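Local coordinates for type III secretion system effector protein ExoU (Pseudomonas fluorescens, PDB 4QMK), which probably cleaves membrane phospholipids as an injected patatin-like phospholipase and reaches the plasma membrane through a domain that binds phosphatidylinositol 4,5-bisphosphate, at residues A[37-42]-A[457-462]; A[65-70]-A[328-333]; A[98-103]-A[239-244]; A[481-486]-A[505-510]; A[518-523]-A[554-559]. One frame throughout, in Å; residues are numbered along the deposited sequence.

Contact 1: residues A[37-42]-A[457-462]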
# COMPACT_ATOMS: atom_id res chain seq x y z
N PRO A 37 -24.90 -29.80 -41.77
CA PRO A 37 -24.35 -29.76 -40.44
C PRO A 37 -22.93 -30.25 -40.47
O PRO A 37 -22.68 -31.29 -41.05
CB PRO A 37 -25.24 -30.73 -39.65
CG PRO A 37 -25.71 -31.70 -40.66
CD PRO A 37 -25.80 -30.93 -41.97
N LEU A 38 -22.02 -29.47 -39.90
CA LEU A 38 -20.62 -29.86 -39.77
C LEU A 38 -20.35 -30.42 -38.36
O LEU A 38 -19.50 -31.30 -38.20
CB LEU A 38 -19.72 -28.64 -39.99
CG LEU A 38 -19.67 -28.05 -41.40
CD1 LEU A 38 -18.72 -26.86 -41.44
CD2 LEU A 38 -19.24 -29.09 -42.41
N VAL A 39 -21.08 -29.91 -37.37
CA VAL A 39 -20.92 -30.27 -35.97
C VAL A 39 -22.26 -30.09 -35.24
O VAL A 39 -23.00 -29.16 -35.51
CB VAL A 39 -19.89 -29.33 -35.32
CG1 VAL A 39 -19.86 -29.48 -33.81
CG2 VAL A 39 -18.53 -29.59 -35.94
N LYS A 40 -22.54 -31.00 -34.32
CA LYS A 40 -23.79 -30.98 -33.58
C LYS A 40 -23.67 -31.14 -32.08
O LYS A 40 -23.00 -32.02 -31.58
CB LYS A 40 -24.72 -32.06 -34.13
CG LYS A 40 -25.27 -31.76 -35.52
CD LYS A 40 -26.21 -30.55 -35.54
CE LYS A 40 -27.64 -30.87 -35.10
NZ LYS A 40 -28.36 -31.61 -36.17
N GLY A 41 -24.36 -30.26 -31.39
CA GLY A 41 -24.51 -30.30 -29.94
C GLY A 41 -23.28 -30.76 -29.21
O GLY A 41 -23.36 -31.53 -28.29
N VAL A 42 -22.13 -30.22 -29.58
CA VAL A 42 -20.94 -30.61 -28.95
C VAL A 42 -20.77 -29.85 -27.68
O VAL A 42 -20.89 -28.62 -27.66
CB VAL A 42 -19.73 -30.37 -29.83
CG1 VAL A 42 -18.47 -30.47 -29.01
CG2 VAL A 42 -19.72 -31.38 -30.95
N GLN A 457 -12.57 -29.78 -32.88
CA GLN A 457 -11.42 -29.97 -33.74
C GLN A 457 -11.50 -31.20 -34.59
O GLN A 457 -11.16 -31.13 -35.79
CB GLN A 457 -10.17 -30.02 -32.87
CG GLN A 457 -8.86 -29.95 -33.61
CD GLN A 457 -7.68 -30.36 -32.74
OE1 GLN A 457 -7.73 -30.24 -31.52
NE2 GLN A 457 -6.61 -30.84 -33.37
N VAL A 458 -11.95 -32.33 -34.02
CA VAL A 458 -11.92 -33.57 -34.80
C VAL A 458 -12.93 -33.51 -35.92
O VAL A 458 -12.60 -33.82 -37.05
CB VAL A 458 -12.04 -34.90 -34.00
CG1 VAL A 458 -11.26 -34.82 -32.68
CG2 VAL A 458 -13.48 -35.31 -33.76
N ASP A 459 -14.13 -33.03 -35.62
CA ASP A 459 -15.18 -32.92 -36.64
C ASP A 459 -14.77 -31.94 -37.75
O ASP A 459 -14.98 -32.20 -38.94
CB ASP A 459 -16.49 -32.44 -36.00
CG ASP A 459 -17.02 -33.39 -34.93
OD1 ASP A 459 -17.15 -34.60 -35.22
OD2 ASP A 459 -17.37 -32.94 -33.80
N LEU A 460 -14.16 -30.83 -37.36
CA LEU A 460 -13.74 -29.82 -38.33
C LEU A 460 -12.57 -30.22 -39.21
O LEU A 460 -12.50 -29.77 -40.36
CB LEU A 460 -13.41 -28.51 -37.63
CG LEU A 460 -14.66 -27.77 -37.15
CD1 LEU A 460 -14.24 -26.45 -36.60
CD2 LEU A 460 -15.60 -27.57 -38.31
N GLN A 461 -11.68 -31.08 -38.67
CA GLN A 461 -10.56 -31.67 -39.45
C GLN A 461 -11.04 -32.38 -40.67
O GLN A 461 -10.33 -32.45 -41.66
CB GLN A 461 -9.78 -32.71 -38.64
CG GLN A 461 -8.56 -32.19 -37.92
CD GLN A 461 -7.52 -31.65 -38.89
OE1 GLN A 461 -7.21 -32.27 -39.92
NE2 GLN A 461 -6.97 -30.49 -38.56
N ASN A 462 -12.24 -32.95 -40.60
CA ASN A 462 -12.81 -33.70 -41.72
C ASN A 462 -13.38 -32.82 -42.83
O ASN A 462 -13.90 -33.32 -43.81
CB ASN A 462 -13.91 -34.66 -41.23
CG ASN A 462 -13.40 -35.62 -40.19
OD1 ASN A 462 -12.28 -36.10 -40.27
ND2 ASN A 462 -14.24 -35.91 -39.19
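Val-39 and Asp-459 mark the nearest approach of the two backbones, with 6.4 Å between their CA atoms. Residues 37-42 form an irregular strand edge, broken twice where it pairs with strand 47-51: Leu-38 and Val-39 make a classic beta bulge, both facing Ile-49, and Gly-41 with Val-42 makes a G1 bulge in which the glycine takes a positive phi of 37°. Across from them, residues 457-461 are the last turn of helix 450-461, kinked where the N of Val-458 and of Asp-459 lacks its bond to the turn before. The chief side-chain meeting is CG2 of Val-39 against CB of Asp-459, 3.5 Å apart, the two side chains crossing at nearly a right angle. That methyl reaches the helix because it stands beside the backbone N of Val-39 while CG1 lies anti to it (chi1 170°). The CB of Asp-459 also lies 3.9 Å from Leu-38 O. Its carboxylate runs past Val-42 in the opposite sense, OD2 lying 4.0 Å from CG2 of that valine. On the next helix position, Leu-460 brings CD2 to 4.3 Å from Val-39 CG2, with the end of Leu-38 a little farther off. The interface is small and rests on van der Waals contact. It lays helix 450-461 against an outermost strand of the four-stranded antiparallel sheet; Val-39 also touches Val-456, and Leu-460 continues onto Leu-470 of helix 464-491.

Contact 2: residues A[65-70]-A[328-333]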
# COMPACT_ATOMS: atom_id res chain seq x y z
N PRO A 65 -22.20 -22.29 -18.17
CA PRO A 65 -22.67 -22.30 -16.80
C PRO A 65 -22.10 -21.05 -16.08
O PRO A 65 -21.16 -20.44 -16.58
CB PRO A 65 -22.09 -23.61 -16.25
CG PRO A 65 -20.80 -23.72 -16.96
CD PRO A 65 -21.03 -23.16 -18.35
N PRO A 66 -22.68 -20.66 -14.92
CA PRO A 66 -22.29 -19.43 -14.23
C PRO A 66 -20.85 -19.34 -13.76
O PRO A 66 -20.37 -20.23 -13.10
CB PRO A 66 -23.21 -19.37 -13.04
CG PRO A 66 -24.40 -20.12 -13.46
CD PRO A 66 -23.89 -21.24 -14.33
N ALA A 67 -20.18 -18.25 -14.16
CA ALA A 67 -18.82 -17.93 -13.74
C ALA A 67 -18.82 -16.79 -12.68
O ALA A 67 -17.88 -16.66 -11.90
CB ALA A 67 -18.00 -17.51 -14.93
N HIS A 68 -19.86 -16.00 -12.64
CA HIS A 68 -19.94 -14.93 -11.68
C HIS A 68 -21.27 -15.05 -10.88
O HIS A 68 -22.34 -15.13 -11.45
CB HIS A 68 -19.81 -13.62 -12.46
CG HIS A 68 -19.73 -12.40 -11.62
ND1 HIS A 68 -19.68 -11.14 -12.16
CD2 HIS A 68 -19.69 -12.23 -10.28
CE1 HIS A 68 -19.60 -10.24 -11.18
NE2 HIS A 68 -19.63 -10.88 -10.03
N LEU A 69 -21.20 -15.10 -9.58
CA LEU A 69 -22.40 -15.16 -8.72
C LEU A 69 -22.52 -13.78 -8.10
O LEU A 69 -21.57 -13.28 -7.48
CB LEU A 69 -22.22 -16.21 -7.65
CG LEU A 69 -23.29 -16.38 -6.60
CD1 LEU A 69 -24.68 -16.65 -7.19
CD2 LEU A 69 -22.90 -17.55 -5.71
N VAL A 70 -23.64 -13.12 -8.32
CA VAL A 70 -23.81 -11.78 -7.78
C VAL A 70 -24.91 -11.81 -6.75
O VAL A 70 -26.04 -12.14 -7.09
CB VAL A 70 -24.22 -10.76 -8.90
CG1 VAL A 70 -24.36 -9.37 -8.33
CG2 VAL A 70 -23.19 -10.74 -10.03
N GLY A 328 -17.54 -15.70 -27.16
CA GLY A 328 -16.88 -15.60 -25.86
C GLY A 328 -17.74 -14.74 -24.92
O GLY A 328 -17.57 -13.52 -24.85
N LYS A 329 -18.69 -15.36 -24.23
CA LYS A 329 -19.60 -14.62 -23.37
C LYS A 329 -19.69 -15.24 -22.02
O LYS A 329 -19.91 -16.42 -21.90
CB LYS A 329 -21.00 -14.57 -23.98
CG LYS A 329 -21.16 -13.51 -25.06
CD LYS A 329 -22.58 -13.49 -25.63
CE LYS A 329 -22.71 -12.50 -26.79
NZ LYS A 329 -23.98 -12.65 -27.57
N ASP A 330 -19.53 -14.42 -20.98
CA ASP A 330 -19.62 -14.91 -19.63
C ASP A 330 -21.06 -15.00 -19.16
O ASP A 330 -21.92 -14.25 -19.58
CB ASP A 330 -18.85 -14.00 -18.68
CG ASP A 330 -17.36 -14.17 -18.82
OD1 ASP A 330 -16.85 -15.27 -18.42
OD2 ASP A 330 -16.71 -13.21 -19.31
N GLU A 331 -21.32 -15.95 -18.29
CA GLU A 331 -22.61 -16.11 -17.73
C GLU A 331 -22.53 -15.65 -16.26
O GLU A 331 -21.55 -15.95 -15.54
CB GLU A 331 -23.04 -17.56 -17.85
CG GLU A 331 -24.41 -17.89 -17.24
CD GLU A 331 -25.61 -17.57 -18.12
OE1 GLU A 331 -25.43 -17.00 -19.21
OE2 GLU A 331 -26.74 -17.90 -17.70
N ALA A 332 -23.55 -14.93 -15.83
CA ALA A 332 -23.66 -14.57 -14.45
C ALA A 332 -24.92 -15.24 -13.85
O ALA A 332 -25.80 -15.70 -14.59
CB ALA A 332 -23.79 -13.08 -14.33
N LEU A 333 -24.97 -15.30 -12.53
CA LEU A 333 -26.19 -15.64 -11.85
C LEU A 333 -26.35 -14.47 -10.90
O LEU A 333 -25.49 -14.24 -10.03
CB LEU A 333 -26.08 -16.96 -11.08
CG LEU A 333 -27.32 -17.34 -10.28
CD1 LEU A 333 -28.54 -17.49 -11.16
CD2 LEU A 333 -27.05 -18.67 -9.63
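Leu-69 and Leu-333 lie side by side and point the same way, their methyls CD1 and CD2 meeting at 4.0 Å. Both carry CG anti to the backbone N, with chi1 of 176° in Leu-69 and 177° in Leu-333, so the two isobutyl groups leave neighbouring strands as a matched pair and settle together on Leu-88 of helix 81-90. Pro-66 extends this apolar patch, its CB resting 4.2 Å from Leu-333 CB. Glu-331 passes its CG close over the backbone of Pro-66, 4.0 Å from the proline CA; a bend at chi2 (82°) then carries the carboxylate on to a salt bridge with Arg-429. On the other face of the sheet stand His-68 and Ala-332. The imidazole leads away from the contact, covered on one face near its rim by CG2 of Val-70, and its NE2 bonds to Ser-101. Beneath the side chains runs a short parallel ladder. Glu-331 O receives Ala-67 N at 3.0 Å and, weakly, His-68 N; Leu-333 N then gives to His-68 O at 2.8 Å, and Val-70 N to Leu-333 O at 2.8 Å. Strands 68-72 and 332-337, sheet neighbours far apart in sequence, lie in its parallel part, as in the alpha/beta patatin fold, where strand 68-72 probably leads to the glycine-rich turn that in relatives provides the oxyanion hole.

Contact 3: residues A[98-103]-A[239-244]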
# COMPACT_ATOMS: atom_id res chain seq x y z
N LYS A 98 -16.33 -18.46 -10.54
CA LYS A 98 -14.98 -17.91 -10.37
C LYS A 98 -14.90 -16.68 -9.47
O LYS A 98 -13.88 -16.42 -8.88
CB LYS A 98 -14.46 -17.45 -11.72
CG LYS A 98 -14.41 -18.50 -12.78
CD LYS A 98 -13.47 -19.63 -12.39
CE LYS A 98 -13.27 -20.57 -13.57
NZ LYS A 98 -12.39 -21.67 -13.20
N VAL A 99 -15.95 -15.90 -9.44
CA VAL A 99 -15.94 -14.66 -8.74
C VAL A 99 -17.27 -14.53 -8.05
O VAL A 99 -18.33 -14.82 -8.64
CB VAL A 99 -15.85 -13.50 -9.73
CG1 VAL A 99 -15.56 -12.20 -9.01
CG2 VAL A 99 -14.79 -13.76 -10.76
N VAL A 100 -17.24 -14.11 -6.81
CA VAL A 100 -18.48 -13.90 -6.11
C VAL A 100 -18.58 -12.43 -5.74
O VAL A 100 -17.66 -11.89 -5.15
CB VAL A 100 -18.54 -14.76 -4.85
CG1 VAL A 100 -19.89 -14.55 -4.16
CG2 VAL A 100 -18.33 -16.20 -5.24
N SER A 101 -19.69 -11.80 -6.08
CA SER A 101 -19.88 -10.41 -5.68
C SER A 101 -21.00 -10.29 -4.71
O SER A 101 -22.04 -10.95 -4.84
CB SER A 101 -20.19 -9.55 -6.89
OG SER A 101 -19.10 -9.60 -7.78
N GLY A 102 -20.83 -9.42 -3.75
CA GLY A 102 -21.86 -9.25 -2.75
C GLY A 102 -22.11 -7.82 -2.52
O GLY A 102 -21.18 -7.06 -2.30
N SER A 103 -23.35 -7.43 -2.55
CA SER A 103 -23.69 -6.02 -2.37
C SER A 103 -24.37 -5.74 -1.06
O SER A 103 -25.17 -6.55 -0.58
CB SER A 103 -24.59 -5.52 -3.47
OG SER A 103 -25.22 -4.39 -2.95
N ALA A 239 -12.26 -24.23 -5.35
CA ALA A 239 -13.33 -23.93 -4.41
C ALA A 239 -13.26 -22.49 -3.83
O ALA A 239 -14.27 -21.97 -3.37
CB ALA A 239 -13.34 -24.94 -3.28
N ILE A 240 -12.08 -21.89 -3.80
CA ILE A 240 -11.91 -20.54 -3.33
C ILE A 240 -12.10 -19.57 -4.52
O ILE A 240 -11.55 -19.78 -5.60
CB ILE A 240 -10.51 -20.27 -2.78
CG1 ILE A 240 -10.03 -21.37 -1.82
CG2 ILE A 240 -10.49 -18.93 -2.07
CD1 ILE A 240 -10.91 -21.57 -0.61
N LYS A 241 -12.85 -18.50 -4.30
CA LYS A 241 -13.23 -17.60 -5.36
C LYS A 241 -12.72 -16.19 -5.19
O LYS A 241 -12.54 -15.72 -4.09
CB LYS A 241 -14.73 -17.50 -5.34
CG LYS A 241 -15.47 -18.66 -5.97
CD LYS A 241 -15.61 -19.89 -5.12
CE LYS A 241 -16.40 -20.98 -5.84
NZ LYS A 241 -15.76 -21.51 -7.08
N GLN A 242 -12.54 -15.47 -6.26
CA GLN A 242 -12.21 -14.05 -6.07
C GLN A 242 -13.44 -13.39 -5.52
O GLN A 242 -14.56 -13.92 -5.67
CB GLN A 242 -11.82 -13.39 -7.36
CG GLN A 242 -10.64 -14.04 -8.02
CD GLN A 242 -10.40 -13.45 -9.36
OE1 GLN A 242 -10.45 -12.24 -9.54
NE2 GLN A 242 -10.19 -14.29 -10.32
N LEU A 243 -13.26 -12.23 -4.91
CA LEU A 243 -14.39 -11.59 -4.23
C LEU A 243 -14.45 -10.12 -4.53
O LEU A 243 -13.41 -9.45 -4.54
CB LEU A 243 -14.24 -11.78 -2.73
CG LEU A 243 -15.23 -11.05 -1.80
CD1 LEU A 243 -16.63 -11.59 -1.98
CD2 LEU A 243 -14.80 -11.24 -0.37
N ASN A 244 -15.67 -9.64 -4.79
CA ASN A 244 -15.99 -8.22 -4.87
C ASN A 244 -17.01 -7.92 -3.83
O ASN A 244 -18.08 -8.49 -3.83
CB ASN A 244 -16.69 -7.87 -6.16
CG ASN A 244 -15.77 -7.79 -7.27
OD1 ASN A 244 -15.07 -6.83 -7.41
ND2 ASN A 244 -15.74 -8.80 -8.05
O HOH W 1 -10.91 -17.16 -9.48
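Lys-241 swings CG to the side of its backbone N (chi1 -79°), which sets it, next to CB, against Val-100, CB lying 3.8 Å from the CG2 methyl. Bends at chi2 and chi4 then carry the ammonium to the carbonyls of Val-97 and Pro-238. On the opposite face of the sheet, Ser-101 and Asn-244 both hold their side chains beside the backbone N. Ser-101 (chi1 -62°) thereby sets OG 3.4 Å from Asn-244 CB, while its hydroxyl is bonded to His-68. The amide of Asn-244 slants across to the neighbouring strand, ND2 lying 3.5 Å from Val-99 CG1, and its OD1 is taken by Asn-261. Leu-243 bends over the backbone, with CD1 3.3 Å from Val-100 O. Four backbone bonds join the strands, which run parallel with 20° between their directions: Gln-242 N to Lys-98 O, Val-100 N to Gln-242 O at 2.9 Å, Asn-244 N to Val-100 O, and Gly-102 N to Asn-244 O at 2.9 Å. At the start of the pairing a water donates a hydrogen bond to Lys-98 O and accepts one from Gln-242 NE2. Gly-102 begins a Gly-x-Ser-x-Gly pattern consistent with the nucleophile elbow of this family. Strand 68-72 flanks strand 99-103 on its other edge, and helices 107-114 and 227-236 pack on Leu-243.

Contact 4: residues A[481-486]-A[505-510]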
# COMPACT_ATOMS: atom_id res chain seq x y z
N GLN A 481 3.68 -18.77 -28.75
CA GLN A 481 4.52 -19.45 -27.76
C GLN A 481 5.98 -19.05 -27.95
O GLN A 481 6.64 -18.68 -26.99
CB GLN A 481 4.36 -20.95 -27.86
CG GLN A 481 5.14 -21.70 -26.79
CD GLN A 481 4.74 -21.31 -25.37
OE1 GLN A 481 3.57 -21.45 -25.00
NE2 GLN A 481 5.71 -20.87 -24.55
N ALA A 482 6.47 -19.04 -29.19
CA ALA A 482 7.87 -18.60 -29.47
C ALA A 482 8.09 -17.17 -28.97
O ALA A 482 9.14 -16.83 -28.48
CB ALA A 482 8.21 -18.71 -30.98
N LEU A 483 7.10 -16.34 -29.12
CA LEU A 483 7.23 -14.93 -28.68
C LEU A 483 7.32 -14.89 -27.20
O LEU A 483 8.17 -14.18 -26.66
CB LEU A 483 6.05 -14.08 -29.14
CG LEU A 483 6.13 -12.63 -28.75
CD1 LEU A 483 7.37 -12.03 -29.38
CD2 LEU A 483 4.90 -11.88 -29.20
N ASP A 484 6.42 -15.60 -26.53
CA ASP A 484 6.47 -15.64 -25.07
C ASP A 484 7.85 -16.12 -24.60
O ASP A 484 8.43 -15.55 -23.67
CB ASP A 484 5.38 -16.56 -24.51
CG ASP A 484 5.37 -16.58 -22.99
OD1 ASP A 484 5.00 -15.55 -22.37
OD2 ASP A 484 5.73 -17.61 -22.43
N THR A 485 8.37 -17.16 -25.25
CA THR A 485 9.67 -17.70 -24.89
C THR A 485 10.77 -16.68 -25.05
O THR A 485 11.63 -16.54 -24.19
CB THR A 485 10.02 -18.95 -25.72
OG1 THR A 485 9.25 -20.06 -25.25
CG2 THR A 485 11.51 -19.30 -25.58
N ALA A 486 10.78 -15.96 -26.16
CA ALA A 486 11.81 -14.97 -26.37
C ALA A 486 11.80 -13.88 -25.30
O ALA A 486 12.84 -13.36 -24.95
CB ALA A 486 11.70 -14.37 -27.76
N SER A 505 13.00 -11.74 -34.14
CA SER A 505 12.72 -12.87 -35.01
C SER A 505 11.31 -13.37 -34.80
O SER A 505 10.56 -13.56 -35.78
CB SER A 505 13.78 -13.99 -34.90
OG SER A 505 13.32 -15.18 -35.52
N ALA A 506 10.93 -13.59 -33.55
CA ALA A 506 9.53 -13.97 -33.24
C ALA A 506 8.49 -12.96 -33.72
O ALA A 506 7.42 -13.37 -34.13
CB ALA A 506 9.35 -14.22 -31.77
N LEU A 507 8.78 -11.67 -33.74
CA LEU A 507 7.78 -10.73 -34.29
C LEU A 507 7.69 -10.82 -35.82
O LEU A 507 6.59 -10.72 -36.41
CB LEU A 507 8.01 -9.25 -33.83
CG LEU A 507 7.82 -9.02 -32.32
CD1 LEU A 507 8.58 -7.79 -31.83
CD2 LEU A 507 6.34 -8.96 -31.97
N ARG A 508 8.83 -11.00 -36.45
CA ARG A 508 8.84 -11.16 -37.88
C ARG A 508 8.00 -12.37 -38.23
O ARG A 508 7.21 -12.32 -39.16
CB ARG A 508 10.26 -11.33 -38.43
CG ARG A 508 11.08 -10.05 -38.51
CD ARG A 508 12.33 -10.24 -39.38
NE ARG A 508 13.18 -11.34 -38.87
CZ ARG A 508 14.13 -11.19 -37.94
NH1 ARG A 508 14.37 -10.00 -37.39
NH2 ARG A 508 14.83 -12.23 -37.54
N ASN A 509 8.17 -13.46 -37.48
CA ASN A 509 7.47 -14.65 -37.80
C ASN A 509 6.01 -14.47 -37.65
O ASN A 509 5.26 -14.70 -38.60
CB ASN A 509 8.03 -15.82 -37.01
CG ASN A 509 9.40 -16.29 -37.55
OD1 ASN A 509 9.80 -15.97 -38.66
ND2 ASN A 509 10.09 -17.04 -36.76
N LEU A 510 5.58 -13.95 -36.48
CA LEU A 510 4.16 -13.58 -36.27
C LEU A 510 3.59 -12.72 -37.38
O LEU A 510 2.52 -12.98 -37.86
CB LEU A 510 3.99 -12.77 -34.97
CG LEU A 510 3.61 -13.51 -33.70
CD1 LEU A 510 3.55 -12.52 -32.58
CD2 LEU A 510 2.28 -14.21 -33.85
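Leu-483 is the knob of this helix pair, pushing into a hollow bounded by Ala-506, Leu-507 and Leu-510. Leu-503, one turn earlier on the same helix, closes the fourth corner, so the spacing is that of a knobs-into-holes site. The isobutyl group is sent across by CG lying anti to the backbone N (chi1 -179°), and its two methyls divide the hollow between them. CD1 settles on Ala-506, 3.8 Å from that CB, and meets CD2 of Leu-507 at 4.1 Å, the two leucines lying slantwise. CD2 turns the other way, to Leu-510 CD1 at 3.7 Å, where the side chains stand almost perpendicular. Ala-506 is the low side of the hollow: its CB lies 3.8 Å from Leu-483 CA and 4.2 Å from Ala-482 O, so the small methyl lets the backbones come close. The CA atoms of Leu-483 and Ala-506 are 5.2 Å apart, and the helix axes approach to 9.0 Å in a nearly antiparallel sense (164°). Leu-510 in turn leans on Ala-479 and Leu-480 of the first helix, and Phe-535 and Leu-538 of helix 533-544 also pack on Leu-483. Asp-484 turns away, its OD1 held by Asn-534 and Gln-532. The side chains that meet are all aliphatic, so cohesion comes from shape fit and the burial of carbon.

Contact 5: residues A[518-523]-A[554-559]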
# COMPACT_ATOMS: atom_id res chain seq x y z
N GLU A 518 -7.17 -8.91 -41.39
CA GLU A 518 -7.88 -9.36 -40.17
C GLU A 518 -6.95 -10.15 -39.23
O GLU A 518 -7.09 -10.07 -38.02
CB GLU A 518 -9.05 -10.31 -40.49
CG GLU A 518 -10.30 -9.80 -41.21
CD GLU A 518 -11.04 -10.93 -41.98
OE1 GLU A 518 -10.87 -12.12 -41.58
OE2 GLU A 518 -11.79 -10.66 -42.97
N ASP A 519 -6.06 -10.97 -39.79
CA ASP A 519 -5.18 -11.84 -38.98
C ASP A 519 -4.23 -11.01 -38.17
O ASP A 519 -3.86 -11.42 -37.05
CB ASP A 519 -4.36 -12.77 -39.87
CG ASP A 519 -5.16 -13.86 -40.45
OD1 ASP A 519 -6.30 -13.98 -40.03
OD2 ASP A 519 -4.66 -14.61 -41.34
N ILE A 520 -3.80 -9.88 -38.73
CA ILE A 520 -2.89 -8.99 -38.03
C ILE A 520 -3.65 -8.45 -36.78
O ILE A 520 -3.16 -8.59 -35.64
CB ILE A 520 -2.48 -7.79 -38.92
CG1 ILE A 520 -1.77 -8.22 -40.21
CG2 ILE A 520 -1.58 -6.82 -38.15
CD1 ILE A 520 -0.36 -8.76 -39.99
N GLU A 521 -4.85 -7.91 -36.98
CA GLU A 521 -5.64 -7.38 -35.86
C GLU A 521 -5.87 -8.46 -34.83
O GLU A 521 -5.86 -8.21 -33.62
CB GLU A 521 -7.06 -6.94 -36.26
CG GLU A 521 -7.28 -6.06 -37.45
CD GLU A 521 -8.81 -5.82 -37.65
OE1 GLU A 521 -9.41 -6.39 -38.62
OE2 GLU A 521 -9.43 -5.12 -36.79
N TRP A 522 -6.17 -9.65 -35.31
CA TRP A 522 -6.48 -10.76 -34.42
C TRP A 522 -5.29 -11.13 -33.51
O TRP A 522 -5.44 -11.20 -32.27
CB TRP A 522 -6.94 -11.92 -35.22
CG TRP A 522 -7.44 -13.06 -34.44
CD1 TRP A 522 -8.72 -13.34 -34.14
CD2 TRP A 522 -6.67 -14.18 -33.97
NE1 TRP A 522 -8.82 -14.54 -33.46
CE2 TRP A 522 -7.55 -15.06 -33.35
CE3 TRP A 522 -5.31 -14.53 -34.06
CZ2 TRP A 522 -7.14 -16.24 -32.82
CZ3 TRP A 522 -4.89 -15.74 -33.47
CH2 TRP A 522 -5.78 -16.55 -32.88
N LEU A 523 -4.12 -11.27 -34.09
CA LEU A 523 -2.94 -11.62 -33.34
C LEU A 523 -2.65 -10.52 -32.37
O LEU A 523 -2.15 -10.77 -31.27
CB LEU A 523 -1.73 -11.79 -34.27
CG LEU A 523 -1.88 -12.99 -35.19
CD1 LEU A 523 -1.05 -12.77 -36.40
CD2 LEU A 523 -1.51 -14.27 -34.44
N SER A 554 7.02 -3.87 -36.24
CA SER A 554 6.32 -5.14 -36.39
C SER A 554 4.85 -4.73 -36.59
O SER A 554 4.31 -3.91 -35.83
CB SER A 554 6.40 -5.99 -35.11
OG SER A 554 5.49 -7.07 -35.18
N LYS A 555 4.18 -5.28 -37.58
CA LYS A 555 2.80 -4.90 -37.81
C LYS A 555 1.87 -5.42 -36.76
O LYS A 555 0.86 -4.78 -36.43
CB LYS A 555 2.35 -5.32 -39.18
CG LYS A 555 3.08 -4.55 -40.23
CD LYS A 555 2.34 -4.50 -41.54
CE LYS A 555 2.98 -3.43 -42.41
NZ LYS A 555 2.43 -3.49 -43.79
N VAL A 556 2.20 -6.56 -36.19
CA VAL A 556 1.35 -7.12 -35.14
C VAL A 556 1.52 -6.31 -33.87
O VAL A 556 0.56 -6.10 -33.14
CB VAL A 556 1.68 -8.57 -34.86
CG1 VAL A 556 1.00 -9.04 -33.59
CG2 VAL A 556 1.22 -9.42 -36.01
N LEU A 557 2.73 -5.83 -33.61
CA LEU A 557 2.98 -5.08 -32.41
C LEU A 557 2.29 -3.73 -32.44
O LEU A 557 1.62 -3.36 -31.51
CB LEU A 557 4.45 -4.92 -32.17
CG LEU A 557 4.82 -4.22 -30.85
CD1 LEU A 557 4.20 -4.92 -29.65
CD2 LEU A 557 6.32 -4.13 -30.70
N THR A 558 2.47 -3.01 -33.53
CA THR A 558 1.82 -1.72 -33.69
C THR A 558 0.33 -1.87 -33.44
O THR A 558 -0.31 -1.00 -32.85
CB THR A 558 2.00 -1.23 -35.14
OG1 THR A 558 3.39 -1.17 -35.41
CG2 THR A 558 1.37 0.11 -35.39
N SER A 559 -0.23 -2.97 -33.94
CA SER A 559 -1.65 -3.22 -33.85
C SER A 559 -2.08 -3.51 -32.44
O SER A 559 -3.12 -3.00 -31.99
CB SER A 559 -2.01 -4.40 -34.70
OG SER A 559 -3.39 -4.52 -34.86
O HOH W 2 -4.79 -5.85 -32.85
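Ile-520 and Val-556, which have the most surface buried by this contact, meet where the N-terminal turn of helix 555-585, with Ser-554 at its N-cap, packs across helix 517-526. The axes come within 8.3 Å at a crossing angle of -59°. Ile-520 uses two branches. Its CG2, anti to the backbone N, lies over the first turn of the other helix, 3.6 Å from Lys-555 O and 4.2 Å from Ser-559 CB, while CD1 reaches CG2 of Val-556. Val-556 fills the space between Ile-520 and Leu-523: with CG1 anti to its own backbone N (chi1 168°), that methyl sits 3.9 Å from Leu-523 CB, and CG2 turns to Leu-523 CD1 at 4.1 Å. Leu-523 is backed by Leu-510 and by Ala-476 of helix 464-491, so the seam belongs to a larger helical core. The start of helix 555-585 is held from another side, Asp-511 accepting from the backbone N of both Lys-555 and Val-556, while the capping bond from Leu-557 N to Ser-554 OG is weak. At the more polar edge, Ser-559 brings OG to Glu-521 CA; a single water joins the two helices there, 2.8 Å from Ser-559 OG and donating to Glu-521 O at 2.7 Å.

Overall arrangement
The five contacts fall into two regions. Contacts 2 and 3 lie near the centre of the chain, about 12 Å apart between centres, on one mixed sheet: strands 332-337, 68-72, 99-103 and 242-251 are successive neighbours in it, and His-68 joins the two contacts through Ser-101. Contacts 4 and 5, about 13 Å apart between centres, share a remote helical region where Leu-510 packs on Leu-523. Contact 1, about 26 Å from contact 2 between centres, joins the small antiparallel sheet, built of three early strands and strand 434-438, to the helical part. In sequence, contact 3 falls within the span of contact 2, both within that of contact 1; contacts 4 and 5 follow in series.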